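Local coordinates for Cas13d (uncultured Ruminococcus sp, PDB 6IV9), which binds a CRISPR RNA as a Cas13d effector and, through its two HEPN domains, matures that RNA and cleaves target RNA, at residues A[147-160]-A[164-177]. The protein carries 2 engineered substitutions. Residues are numbered along the deposited sequence; the frame is centred on the assembly and turned at random.
With nucleotides of chain B.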
ATOM      1  N   ASP A 147       0.522  12.678 -24.860  1.00 29.76           N
ATOM      2  CA  ASP A 147       0.109  12.671 -23.436  1.00 27.17           C
ATOM      3  C   ASP A 147      -0.389  14.071 -23.049  1.00 26.55           C
ATOM      4  O   ASP A 147      -0.006  15.016 -23.686  1.00 27.31           O
ATOM      5  CB  ASP A 147       1.188  12.101 -22.525  1.00 28.67           C
ATOM      6  CG  ASP A 147       2.419  12.975 -22.475  1.00 33.05           C
ATOM      7  OD1 ASP A 147       2.712  13.605 -23.486  1.00 35.79           O
ATOM      8  OD2 ASP A 147       3.062  13.008 -21.428  1.00 37.45           O
ATOM      9  N   MET A 148      -1.195  14.166 -21.998  1.00 26.78           N
ATOM     10  CA  MET A 148      -1.773  15.466 -21.573  1.00 26.15           C
ATOM     11  C   MET A 148      -0.670  16.456 -21.162  1.00 25.82           C
ATOM     12  O   MET A 148      -0.873  17.608 -21.333  1.00 26.73           O
ATOM     13  CB  MET A 148      -2.801  15.295 -20.451  1.00 24.19           C
ATOM     14  CG  MET A 148      -4.063  14.589 -20.886  1.00 26.35           C
ATOM     15  SD  MET A 148      -4.983  15.398 -22.204  1.00 32.27           S
ATOM     16  CE  MET A 148      -5.582  16.836 -21.339  1.00 34.55           C
ATOM     17  N   LEU A 149       0.401  15.984 -20.543  1.00 22.99           N
ATOM     18  CA  LEU A 149       1.514  16.858 -20.092  1.00 24.65           C
ATOM     19  C   LEU A 149       2.377  17.317 -21.271  1.00 24.95           C
ATOM     20  O   LEU A 149       3.060  18.287 -21.129  1.00 28.27           O
ATOM     21  CB  LEU A 149       2.375  16.064 -19.120  1.00 26.10           C
ATOM     22  CG  LEU A 149       2.251  16.368 -17.634  1.00 34.67           C
ATOM     23  CD1 LEU A 149       1.019  17.151 -17.266  1.00 29.98           C
ATOM     24  CD2 LEU A 149       2.396  15.108 -16.820  1.00 37.79           C
ATOM     25  N   GLY A 150       2.353  16.585 -22.374  1.00 27.96           N
ATOM     26  CA  GLY A 150       3.214  16.910 -23.515  1.00 29.18           C
ATOM     27  C   GLY A 150       4.639  16.428 -23.307  1.00 30.87           C
ATOM     28  O   GLY A 150       5.510  16.936 -23.962  1.00 29.41           O
ATOM     29  N   LEU A 151       4.846  15.459 -22.428  1.00 25.41           N
ATOM     30  CA  LEU A 151       6.213  14.954 -22.137  1.00 26.62           C
ATOM     31  C   LEU A 151       6.484  13.604 -22.803  1.00 23.80           C
ATOM     32  O   LEU A 151       7.505  13.038 -22.532  1.00 25.53           O
ATOM     33  CB  LEU A 151       6.363  14.854 -20.625  1.00 25.24           C
ATOM     34  CG  LEU A 151       6.292  16.188 -19.908  1.00 26.33           C
ATOM     35  CD1 LEU A 151       6.256  15.987 -18.415  1.00 30.09           C
ATOM     36  CD2 LEU A 151       7.455  17.066 -20.314  1.00 27.18           C
ATOM     37  N   LYS A 152       5.615  13.168 -23.695  1.00 24.63           N
ATOM     38  CA  LYS A 152       5.784  11.835 -24.315  1.00 24.42           C
ATOM     39  C   LYS A 152       7.137  11.736 -25.016  1.00 25.33           C
ATOM     40  O   LYS A 152       7.793  10.755 -24.827  1.00 24.44           O
ATOM     41  CB  LYS A 152       4.673  11.631 -25.347  1.00 26.49           C
ATOM     42  CG  LYS A 152       4.734  10.371 -26.183  1.00 25.00           C
ATOM     43  CD  LYS A 152       3.512  10.241 -27.047  1.00 24.94           C
ATOM     44  CE  LYS A 152       3.470   9.010 -27.919  1.00 27.07           C
ATOM     45  NZ  LYS A 152       4.525   9.014 -28.951  1.00 31.07           N
ATOM     46  N   SER A 153       7.525  12.735 -25.795  1.00 26.02           N
ATOM     47  CA  SER A 153       8.819  12.647 -26.514  1.00 26.68           C
ATOM     48  C   SER A 153      10.010  12.626 -25.556  1.00 27.52           C
ATOM     49  O   SER A 153      10.903  11.848 -25.755  1.00 27.60           O
ATOM     50  CB  SER A 153       8.931  13.732 -27.524  1.00 28.80           C
ATOM     51  OG  SER A 153       7.986  13.526 -28.544  1.00 30.98           O
ATOM     52  N   GLU A 154      10.004  13.492 -24.559  1.00 28.08           N
ATOM     53  CA  GLU A 154      11.109  13.522 -23.581  1.00 32.20           C
ATOM     54  C   GLU A 154      11.164  12.183 -22.846  1.00 27.87           C
ATOM     55  O   GLU A 154      12.234  11.684 -22.643  1.00 28.30           O
ATOM     56  CB  GLU A 154      10.853  14.625 -22.565  1.00 39.20           C
ATOM     57  CG  GLU A 154      11.508  15.935 -22.896  1.00 53.75           C
ATOM     58  CD  GLU A 154      12.813  15.855 -23.670  1.00 57.13           C
ATOM     59  OE1 GLU A 154      13.822  15.510 -23.066  1.00 45.97           O
ATOM     60  OE2 GLU A 154      12.784  16.128 -24.878  1.00 65.92           O
ATOM     61  N   LEU A 155      10.016  11.646 -22.459  1.00 26.77           N
ATOM     62  CA  LEU A 155       9.987  10.356 -21.741  1.00 27.11           C
ATOM     63  C   LEU A 155      10.518   9.225 -22.625  1.00 28.50           C
ATOM     64  O   LEU A 155      11.296   8.457 -22.144  1.00 27.88           O
ATOM     65  CB  LEU A 155       8.565  10.094 -21.256  1.00 27.31           C
ATOM     66  CG  LEU A 155       8.177  10.916 -20.034  1.00 27.66           C
ATOM     67  CD1 LEU A 155       6.688  10.897 -19.789  1.00 28.22           C
ATOM     68  CD2 LEU A 155       8.929  10.428 -18.822  1.00 27.99           C
ATOM     69  N   GLU A 156      10.124   9.178 -23.892  1.00 26.13           N
ATOM     70  CA  GLU A 156      10.606   8.106 -24.795  1.00 26.52           C
ATOM     71  C   GLU A 156      12.124   8.209 -24.921  1.00 25.49           C
ATOM     72  O   GLU A 156      12.779   7.202 -24.869  1.00 30.10           O
ATOM     73  CB  GLU A 156       9.953   8.236 -26.167  1.00 27.40           C
ATOM     74  CG  GLU A 156       8.487   7.870 -26.162  1.00 28.60           C
ATOM     75  CD  GLU A 156       7.693   8.244 -27.401  1.00 31.50           C
ATOM     76  OE1 GLU A 156       6.587   7.776 -27.517  1.00 31.22           O
ATOM     77  OE2 GLU A 156       8.192   9.009 -28.218  1.00 33.15           O
ATOM     78  N   LYS A 157      12.641   9.416 -25.062  1.00 26.34           N
ATOM     79  CA  LYS A 157      14.111   9.553 -25.172  1.00 32.37           C
ATOM     80  C   LYS A 157      14.787   9.052 -23.891  1.00 34.65           C
ATOM     81  O   LYS A 157      15.737   8.332 -23.993  1.00 33.35           O
ATOM     82  CB  LYS A 157      14.480  11.011 -25.414  1.00 33.14           C
ATOM     83  CG  LYS A 157      14.065  11.554 -26.766  1.00 45.01           C
ATOM     84  CD  LYS A 157      14.746  12.851 -27.089  1.00 48.07           C
ATOM     85  CE  LYS A 157      13.821  14.039 -27.044  1.00 55.95           C
ATOM     86  NZ  LYS A 157      14.581  15.303 -26.946  1.00 57.50           N
ATOM     87  N   ARG A 158      14.258   9.406 -22.731  1.00 30.78           N
ATOM     88  CA  ARG A 158      14.862   8.985 -21.448  1.00 33.90           C
ATOM     89  C   ARG A 158      14.835   7.459 -21.290  1.00 33.73           C
ATOM     90  O   ARG A 158      15.813   6.914 -20.834  1.00 30.12           O
ATOM     91  CB  ARG A 158      14.118   9.682 -20.311  1.00 41.05           C
ATOM     92  CG  ARG A 158      14.365   9.115 -18.923  1.00 54.90           C
ATOM     93  CD  ARG A 158      13.473   9.733 -17.857  1.00 62.45           C
ATOM     94  NE  ARG A 158      14.140  10.621 -16.921  1.00 60.21           N
ATOM     95  CZ  ARG A 158      13.560  11.613 -16.257  1.00 69.31           C
ATOM     96  NH1 ARG A 158      12.641  11.363 -15.342  1.00 49.90           N
ATOM     97  NH2 ARG A 158      13.931  12.860 -16.491  1.00 56.90           N
ATOM     98  N   PHE A 159      13.738   6.801 -21.645  1.00 27.71           N
ATOM     99  CA  PHE A 159      13.647   5.340 -21.424  1.00 27.75           C
ATOM    100  C   PHE A 159      14.117   4.499 -22.611  1.00 25.43           C
ATOM    101  O   PHE A 159      14.540   3.406 -22.365  1.00 28.81           O
ATOM    102  CB  PHE A 159      12.214   4.955 -21.063  1.00 32.43           C
ATOM    103  CG  PHE A 159      11.797   5.425 -19.702  1.00 31.46           C
ATOM    104  CD1 PHE A 159      11.334   6.707 -19.516  1.00 30.30           C
ATOM    105  CD2 PHE A 159      11.902   4.600 -18.604  1.00 38.33           C
ATOM    106  CE1 PHE A 159      10.957   7.144 -18.263  1.00 29.49           C
ATOM    107  CE2 PHE A 159      11.529   5.043 -17.351  1.00 38.20           C
ATOM    108  CZ  PHE A 159      11.060   6.313 -17.188  1.00 31.85           C
ATOM    109  N   PHE A 160      13.974   4.990 -23.837  1.00 27.76           N
ATOM    110  CA  PHE A 160      14.311   4.176 -25.027  1.00 28.19           C
ATOM    111  C   PHE A 160      15.403   4.808 -25.902  1.00 35.32           C
ATOM    112  O   PHE A 160      15.765   4.180 -26.873  1.00 36.15           O
ATOM    113  CB  PHE A 160      13.047   3.874 -25.831  1.00 28.76           C
ATOM    114  CG  PHE A 160      12.056   2.996 -25.117  1.00 28.15           C
ATOM    115  CD1 PHE A 160      12.223   1.627 -25.076  1.00 25.97           C
ATOM    116  CD2 PHE A 160      10.961   3.537 -24.477  1.00 26.41           C
ATOM    117  CE1 PHE A 160      11.314   0.823 -24.418  1.00 28.85           C
ATOM    118  CE2 PHE A 160      10.056   2.727 -23.819  1.00 27.04           C
ATOM    119  CZ  PHE A 160      10.234   1.376 -23.788  1.00 26.49           C
ATOM    120  N   PHE A 164       9.148   7.806 -30.750  1.00 31.85           N
ATOM    121  CA  PHE A 164       8.460   6.785 -31.562  1.00 32.23           C
ATOM    122  C   PHE A 164       7.142   7.338 -32.069  1.00 31.98           C
ATOM    123  O   PHE A 164       6.501   8.074 -31.356  1.00 33.22           O
ATOM    124  CB  PHE A 164       8.172   5.542 -30.726  1.00 33.43           C
ATOM    125  CG  PHE A 164       9.410   4.785 -30.345  1.00 34.51           C
ATOM    126  CD1 PHE A 164       9.916   3.805 -31.171  1.00 40.19           C
ATOM    127  CD2 PHE A 164      10.093   5.086 -29.189  1.00 36.07           C
ATOM    128  CE1 PHE A 164      11.065   3.124 -30.834  1.00 36.93           C
ATOM    129  CE2 PHE A 164      11.241   4.400 -28.851  1.00 37.54           C
ATOM    130  CZ  PHE A 164      11.721   3.423 -29.674  1.00 37.56           C
ATOM    131  N   ASP A 165       6.736   6.884 -33.249  1.00 30.42           N
ATOM    132  CA  ASP A 165       5.439   7.278 -33.839  1.00 33.97           C
ATOM    133  C   ASP A 165       4.387   6.222 -33.499  1.00 31.18           C
ATOM    134  O   ASP A 165       3.763   5.700 -34.381  1.00 31.63           O
ATOM    135  CB  ASP A 165       5.550   7.517 -35.335  1.00 42.08           C
ATOM    136  CG  ASP A 165       4.966   8.870 -35.634  1.00 62.79           C
ATOM    137  OD1 ASP A 165       5.741   9.754 -36.071  1.00 60.59           O
ATOM    138  OD2 ASP A 165       3.775   9.052 -35.335  1.00 88.27           O
ATOM    139  N   ASP A 166       4.254   5.939 -32.219  1.00 25.61           N
ATOM    140  CA  ASP A 166       3.295   4.961 -31.685  1.00 24.34           C
ATOM    141  C   ASP A 166       2.930   5.394 -30.269  1.00 25.15           C
ATOM    142  O   ASP A 166       3.594   6.226 -29.703  1.00 26.31           O
ATOM    143  CB  ASP A 166       3.818   3.532 -31.771  1.00 27.37           C
ATOM    144  CG  ASP A 166       4.956   3.209 -30.827  1.00 31.89           C
ATOM    145  OD1 ASP A 166       4.822   3.489 -29.657  1.00 30.55           O
ATOM    146  OD2 ASP A 166       5.938   2.665 -31.285  1.00 32.58           O
ATOM    147  N   ASN A 167       1.861   4.831 -29.762  1.00 24.20           N
ATOM    148  CA  ASN A 167       1.383   5.178 -28.406  1.00 23.44           C
ATOM    149  C   ASN A 167       1.665   4.021 -27.449  1.00 25.22           C
ATOM    150  O   ASN A 167       1.061   3.992 -26.415  1.00 29.55           O
ATOM    151  CB  ASN A 167      -0.095   5.547 -28.436  1.00 25.57           C
ATOM    152  CG  ASN A 167      -0.975   4.335 -28.602  1.00 24.42           C
ATOM    153  OD1 ASN A 167      -0.537   3.316 -29.080  1.00 24.13           O
ATOM    154  ND2 ASN A 167      -2.214   4.452 -28.187  1.00 27.20           N
ATOM    155  N   ILE A 168       2.462   3.053 -27.874  1.00 24.03           N
ATOM    156  CA  ILE A 168       2.762   1.854 -27.045  1.00 25.50           C
ATOM    157  C   ILE A 168       3.859   2.124 -26.016  1.00 23.66           C
ATOM    158  O   ILE A 168       3.699   1.726 -24.892  1.00 24.53           O
ATOM    159  CB  ILE A 168       3.114   0.656 -27.937  1.00 25.28           C
ATOM    160  CG1 ILE A 168       2.195   0.556 -29.156  1.00 29.40           C
ATOM    161  CG2 ILE A 168       3.123  -0.620 -27.127  1.00 25.43           C
ATOM    162  CD1 ILE A 168       2.487  -0.607 -30.052  1.00 33.36           C
ATOM    163  N   HIS A 169       4.939   2.767 -26.429  1.00 24.85           N
ATOM    164  CA  HIS A 169       6.074   3.004 -25.506  1.00 24.64           C
ATOM    165  C   HIS A 169       5.646   3.873 -24.321  1.00 21.38           C
ATOM    166  O   HIS A 169       6.042   3.582 -23.229  1.00 23.29           O
ATOM    167  CB  HIS A 169       7.259   3.622 -26.253  1.00 25.78           C
ATOM    168  CG  HIS A 169       7.810   2.767 -27.334  1.00 26.80           C
ATOM    169  ND1 HIS A 169       7.193   2.627 -28.539  1.00 28.53           N
ATOM    170  CD2 HIS A 169       8.918   2.021 -27.396  1.00 27.48           C
ATOM    171  CE1 HIS A 169       7.896   1.835 -29.295  1.00 26.57           C
ATOM    172  NE2 HIS A 169       8.948   1.460 -28.628  1.00 28.65           N
ATOM    173  N   ILE A 170       4.861   4.905 -24.579  1.00 21.79           N
ATOM    174  CA  ILE A 170       4.411   5.844 -23.518  1.00 20.85           C
ATOM    175  C   ILE A 170       3.563   5.101 -22.479  1.00 24.78           C
ATOM    176  O   ILE A 170       3.620   5.461 -21.336  1.00 22.90           O
ATOM    177  CB  ILE A 170       3.731   7.091 -24.114  1.00 22.98           C
ATOM    178  CG1 ILE A 170       3.643   8.219 -23.090  1.00 24.50           C
ATOM    179  CG2 ILE A 170       2.397   6.780 -24.761  1.00 23.01           C
ATOM    180  CD1 ILE A 170       4.955   8.520 -22.446  1.00 25.86           C
ATOM    181  N   GLN A 171       2.753   4.150 -22.917  1.00 24.07           N
ATOM    182  CA  GLN A 171       1.908   3.383 -21.973  1.00 23.23           C
ATOM    183  C   GLN A 171       2.801   2.547 -21.044  1.00 23.19           C
ATOM    184  O   GLN A 171       2.520   2.469 -19.876  1.00 22.49           O
ATOM    185  CB  GLN A 171       0.859   2.591 -22.739  1.00 24.64           C
ATOM    186  CG  GLN A 171      -0.132   3.466 -23.489  1.00 22.48           C
ATOM    187  CD  GLN A 171      -1.219   2.642 -24.126  1.00 25.75           C
ATOM    188  OE1 GLN A 171      -1.974   1.959 -23.464  1.00 24.42           O
ATOM    189  NE2 GLN A 171      -1.279   2.692 -25.437  1.00 24.78           N
ATOM    190  N   LEU A 172       3.839   1.936 -21.591  1.00 22.93           N
ATOM    191  CA  LEU A 172       4.778   1.169 -20.744  1.00 24.07           C
ATOM    192  C   LEU A 172       5.440   2.140 -19.763  1.00 24.01           C
ATOM    193  O   LEU A 172       5.476   1.850 -18.596  1.00 24.22           O
ATOM    194  CB  LEU A 172       5.823   0.522 -21.653  1.00 24.33           C
ATOM    195  CG  LEU A 172       6.886  -0.325 -20.970  1.00 25.97           C
ATOM    196  CD1 LEU A 172       7.556  -1.252 -21.967  1.00 28.16           C
ATOM    197  CD2 LEU A 172       7.912   0.547 -20.287  1.00 26.63           C
ATOM    198  N   ILE A 173       5.864   3.299 -20.254  1.00 21.93           N
ATOM    199  CA  ILE A 173       6.565   4.318 -19.421  1.00 22.92           C
ATOM    200  C   ILE A 173       5.674   4.810 -18.274  1.00 22.58           C
ATOM    201  O   ILE A 173       6.166   4.865 -17.182  1.00 21.75           O
ATOM    202  CB  ILE A 173       7.053   5.491 -20.275  1.00 23.35           C
ATOM    203  CG1 ILE A 173       8.192   5.068 -21.200  1.00 24.95           C
ATOM    204  CG2 ILE A 173       7.448   6.649 -19.386  1.00 26.10           C
ATOM    205  CD1 ILE A 173       8.501   6.052 -22.282  1.00 25.95           C
ATOM    206  N   TYR A 174       4.386   5.049 -18.513  1.00 21.39           N
ATOM    207  CA  TYR A 174       3.467   5.519 -17.439  1.00 23.87           C
ATOM    208  C   TYR A 174       3.409   4.466 -16.333  1.00 23.40           C
ATOM    209  O   TYR A 174       3.215   4.826 -15.201  1.00 24.49           O
ATOM    210  CB  TYR A 174       2.113   6.013 -17.963  1.00 23.97           C
ATOM    211  CG  TYR A 174       2.103   7.487 -18.252  1.00 27.34           C
ATOM    212  CD1 TYR A 174       2.821   7.986 -19.309  1.00 28.10           C
ATOM    213  CD2 TYR A 174       1.465   8.398 -17.432  1.00 42.94           C
ATOM    214  CE1 TYR A 174       2.866   9.335 -19.583  1.00 35.83           C
ATOM    215  CE2 TYR A 174       1.498   9.761 -17.688  1.00 43.20           C
ATOM    216  CZ  TYR A 174       2.210  10.231 -18.773  1.00 40.96           C
ATOM    217  OH  TYR A 174       2.303  11.557 -19.065  1.00 41.30           O
ATOM    218  N   ASN A 175       3.513   3.197 -16.698  1.00 24.55           N
ATOM    219  CA  ASN A 175       3.539   2.114 -15.689  1.00 25.60           C
ATOM    220  C   ASN A 175       4.795   2.256 -14.817  1.00 25.93           C
ATOM    221  O   ASN A 175       4.697   2.029 -13.632  1.00 23.78           O
ATOM    222  CB  ASN A 175       3.358   0.745 -16.324  1.00 26.64           C
ATOM    223  CG  ASN A 175       1.896   0.443 -16.537  1.00 28.70           C
ATOM    224  OD1 ASN A 175       1.201   0.101 -15.613  1.00 30.40           O
ATOM    225  ND2 ASN A 175       1.414   0.612 -17.742  1.00 27.25           N
ATOM    226  N   ILE A 176       5.938   2.576 -15.423  1.00 22.25           N
ATOM    227  CA  ILE A 176       7.183   2.802 -14.637  1.00 25.70           C
ATOM    228  C   ILE A 176       7.011   4.039 -13.747  1.00 23.78           C
ATOM    229  O   ILE A 176       7.392   3.979 -12.619  1.00 25.43           O
ATOM    230  CB  ILE A 176       8.439   2.880 -15.519  1.00 23.52           C
ATOM    231  CG1 ILE A 176       8.641   1.606 -16.338  1.00 24.80           C
ATOM    232  CG2 ILE A 176       9.650   3.198 -14.674  1.00 24.38           C
ATOM    233  CD1 ILE A 176       9.702   1.711 -17.383  1.00 23.01           C
ATOM    234  N   LEU A 177       6.384   5.099 -14.244  1.00 23.20           N
ATOM    235  CA  LEU A 177       6.185   6.311 -13.411  1.00 24.11           C
ATOM    236  C   LEU A 177       5.324   5.965 -12.190  1.00 23.75           C
ATOM    237  O   LEU A 177       5.575   6.524 -11.156  1.00 25.02           O
ATOM    238  CB  LEU A 177       5.545   7.415 -14.242  1.00 25.22           C
ATOM    239  CG  LEU A 177       6.353   7.869 -15.449  1.00 27.16           C
ATOM    240  CD1 LEU A 177       5.679   9.041 -16.132  1.00 30.64           C
ATOM    241  CD2 LEU A 177       7.776   8.195 -15.065  1.00 27.23           C
TER
ATOM    242  P     C B  24      -3.224   5.745 -18.693  1.00 26.74           P
ATOM    243  OP1   C B  24      -2.310   6.019 -17.577  1.00 29.99           O
ATOM    244  OP2   C B  24      -4.605   6.137 -18.736  1.00 24.03           O
ATOM    245  O5'   C B  24      -2.585   6.456 -19.975  1.00 24.13           O
ATOM    246  C5'   C B  24      -1.191   6.771 -20.007  1.00 23.72           C
ATOM    247  C4'   C B  24      -0.819   7.395 -21.328  1.00 23.23           C
ATOM    248  O4'   C B  24      -0.892   6.409 -22.390  1.00 23.86           O
ATOM    249  C3'   C B  24      -1.735   8.489 -21.782  1.00 22.84           C
ATOM    250  O3'   C B  24      -1.369   9.674 -21.139  1.00 23.02           O
ATOM    251  C2'   C B  24      -1.451   8.521 -23.282  1.00 23.44           C
ATOM    252  O2'   C B  24      -0.248   9.207 -23.572  1.00 26.52           O
ATOM    253  C1'   C B  24      -1.360   7.037 -23.579  1.00 24.06           C
ATOM    254  N1    C B  24      -2.630   6.384 -23.997  1.00 24.95           N
ATOM    255  C2    C B  24      -2.950   6.360 -25.367  1.00 24.40           C
ATOM    256  O2    C B  24      -2.185   6.923 -26.168  1.00 25.50           O
ATOM    257  N3    C B  24      -4.098   5.761 -25.768  1.00 24.17           N
ATOM    258  C4    C B  24      -4.872   5.131 -24.869  1.00 25.57           C
ATOM    259  N4    C B  24      -5.957   4.486 -25.307  1.00 26.52           N
ATOM    260  C5    C B  24      -4.555   5.119 -23.478  1.00 23.96           C
ATOM    261  C6    C B  24      -3.442   5.763 -23.089  1.00 23.91           C
ATOM    262  P     U B  25      -2.463  10.745 -20.796  1.00 26.45           P
ATOM    263  OP1   U B  25      -3.447  10.880 -21.907  1.00 30.94           O
ATOM    264  OP2   U B  25      -1.793  11.909 -20.230  1.00 27.78           O
ATOM    265  O5'   U B  25      -3.359  10.056 -19.703  1.00 27.54           O
ATOM    266  C5'   U B  25      -2.925  10.073 -18.330  1.00 25.11           C
ATOM    267  C4'   U B  25      -3.666  11.143 -17.556  1.00 27.12           C
ATOM    268  O4'   U B  25      -5.057  10.968 -17.843  1.00 28.88           O
ATOM    269  C3'   U B  25      -3.620  10.952 -16.034  1.00 24.66           C
ATOM    270  O3'   U B  25      -2.530  11.588 -15.439  1.00 24.42           O
ATOM    271  C2'   U B  25      -4.896  11.608 -15.548  1.00 28.43           C
ATOM    272  O2'   U B  25      -4.661  12.976 -15.293  1.00 30.90           O
ATOM    273  C1'   U B  25      -5.806  11.540 -16.783  1.00 27.38           C
ATOM    274  N1    U B  25      -6.997  10.727 -16.576  1.00 27.96           N
ATOM    275  C2    U B  25      -7.983  11.303 -15.806  1.00 23.96           C
ATOM    276  O2    U B  25      -7.825  12.354 -15.234  1.00 25.28           O
ATOM    277  N3    U B  25      -9.123  10.572 -15.693  1.00 26.49           N
ATOM    278  C4    U B  25      -9.404   9.372 -16.300  1.00 28.57           C
ATOM    279  O4    U B  25     -10.496   8.847 -16.115  1.00 26.52           O
ATOM    280  C5    U B  25      -8.330   8.827 -17.063  1.00 28.11           C
ATOM    281  C6    U B  25      -7.181   9.501 -17.154  1.00 27.36           C
ATOM    282  P     U B  23      -7.500   2.317 -22.281  1.00 25.24           P
ATOM    283  OP1   U B  23      -6.829   1.577 -23.364  1.00 26.33           O
ATOM    284  OP2   U B  23      -8.507   1.693 -21.448  1.00 25.83           O
ATOM    285  O5'   U B  23      -6.312   2.807 -21.327  1.00 24.65           O
ATOM    286  C5'   U B  23      -6.528   3.236 -19.963  1.00 24.90           C
ATOM    287  C4'   U B  23      -5.220   3.058 -19.191  1.00 24.59           C
ATOM    288  O4'   U B  23      -4.996   1.631 -19.069  1.00 23.40           O
ATOM    289  C3'   U B  23      -3.983   3.594 -19.930  1.00 23.88           C
ATOM    290  O3'   U B  23      -3.094   4.197 -19.015  1.00 25.87           O
ATOM    291  C2'   U B  23      -3.351   2.359 -20.520  1.00 24.08           C
ATOM    292  O2'   U B  23      -1.964   2.492 -20.833  1.00 26.54           O
ATOM    293  C1'   U B  23      -3.677   1.303 -19.459  1.00 24.42           C
ATOM    294  N1    U B  23      -3.677  -0.042 -20.050  1.00 24.54           N
ATOM    295  C2    U B  23      -2.704  -0.942 -19.653  1.00 28.42           C
ATOM    296  O2    U B  23      -1.873  -0.681 -18.823  1.00 30.90           O
ATOM    297  N3    U B  23      -2.725  -2.146 -20.311  1.00 29.88           N
ATOM    298  C4    U B  23      -3.569  -2.531 -21.299  1.00 29.78           C
ATOM    299  O4    U B  23      -3.435  -3.644 -21.806  1.00 40.39           O
ATOM    300  C5    U B  23      -4.566  -1.563 -21.642  1.00 27.92           C
ATOM    301  C6    U B  23      -4.589  -0.387 -21.013  1.00 24.58           C
TER
HETATM  302  O   HOH W   1       0.273  13.260 -19.135  1.00 31.31           O
HETATM  303  O   HOH W   2       4.971   5.754 -27.319  1.00 25.49           O
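Leu155 and Ile173 pack into one another in reciprocal knobs-into-holes fashion where helix 152-160 meets the start of helix 168-197, the short helical segments crossing at 76°. Leu155 enters a hole made by Ile170, Ile173, Tyr174 and Leu177, while Ile173 settles among Leu155, Glu156, Phe159 and Phe160, its CG2 making an off-centre CH-pi contact with the Phe159 ring. Toward the turn between the helices, Phe160 receives two ring edges: His169 stands almost perpendicular, with CD2 3.7 Å above the centre of the phenyl face, and Phe164 adds an offset edge-to-face contact. The far edge of His169 is tied by ND1 to the syn lone pair of Asp166 OD1 (2.8 Å), an oxygen that also accepts from Ile168 N in an Asx turn; NE2 is bonded to the carbonyl of Glu543.

A polar seam closes the turn. Lys152 runs extended past Ile170 until a bend at chi4 (-66°) brings NZ to Asp166 O, 3.0 Å away, and into a salt bridge with Glu156 OE1. Glu156 OE2 accepts from Phe164 N at 3.0 Å, the N-H arriving from above the carboxylate plane. A methionine in place of Lys152 would probably leave Glu156 without its counter-charge and the Asp166 carbonyl without this donor, letting the turn shift.

At the RNA side, Tyr174 OH donates to the anti lone pair of Asp147 OD2 (2.9 Å), and a water links the hydroxyl to OP2 of U25 of chain B. Met148 N binds the same phosphate oxygen, nearly straight at 171°, while Gln171 OE1 accepts from the U23 O2' of chain B. These bonds to phosphate and ribose oxygens are consistent with holding the RNA by its backbone, while the apolar crossing and the Tyr174-Asp147 bond join the two segments beside the bound strand.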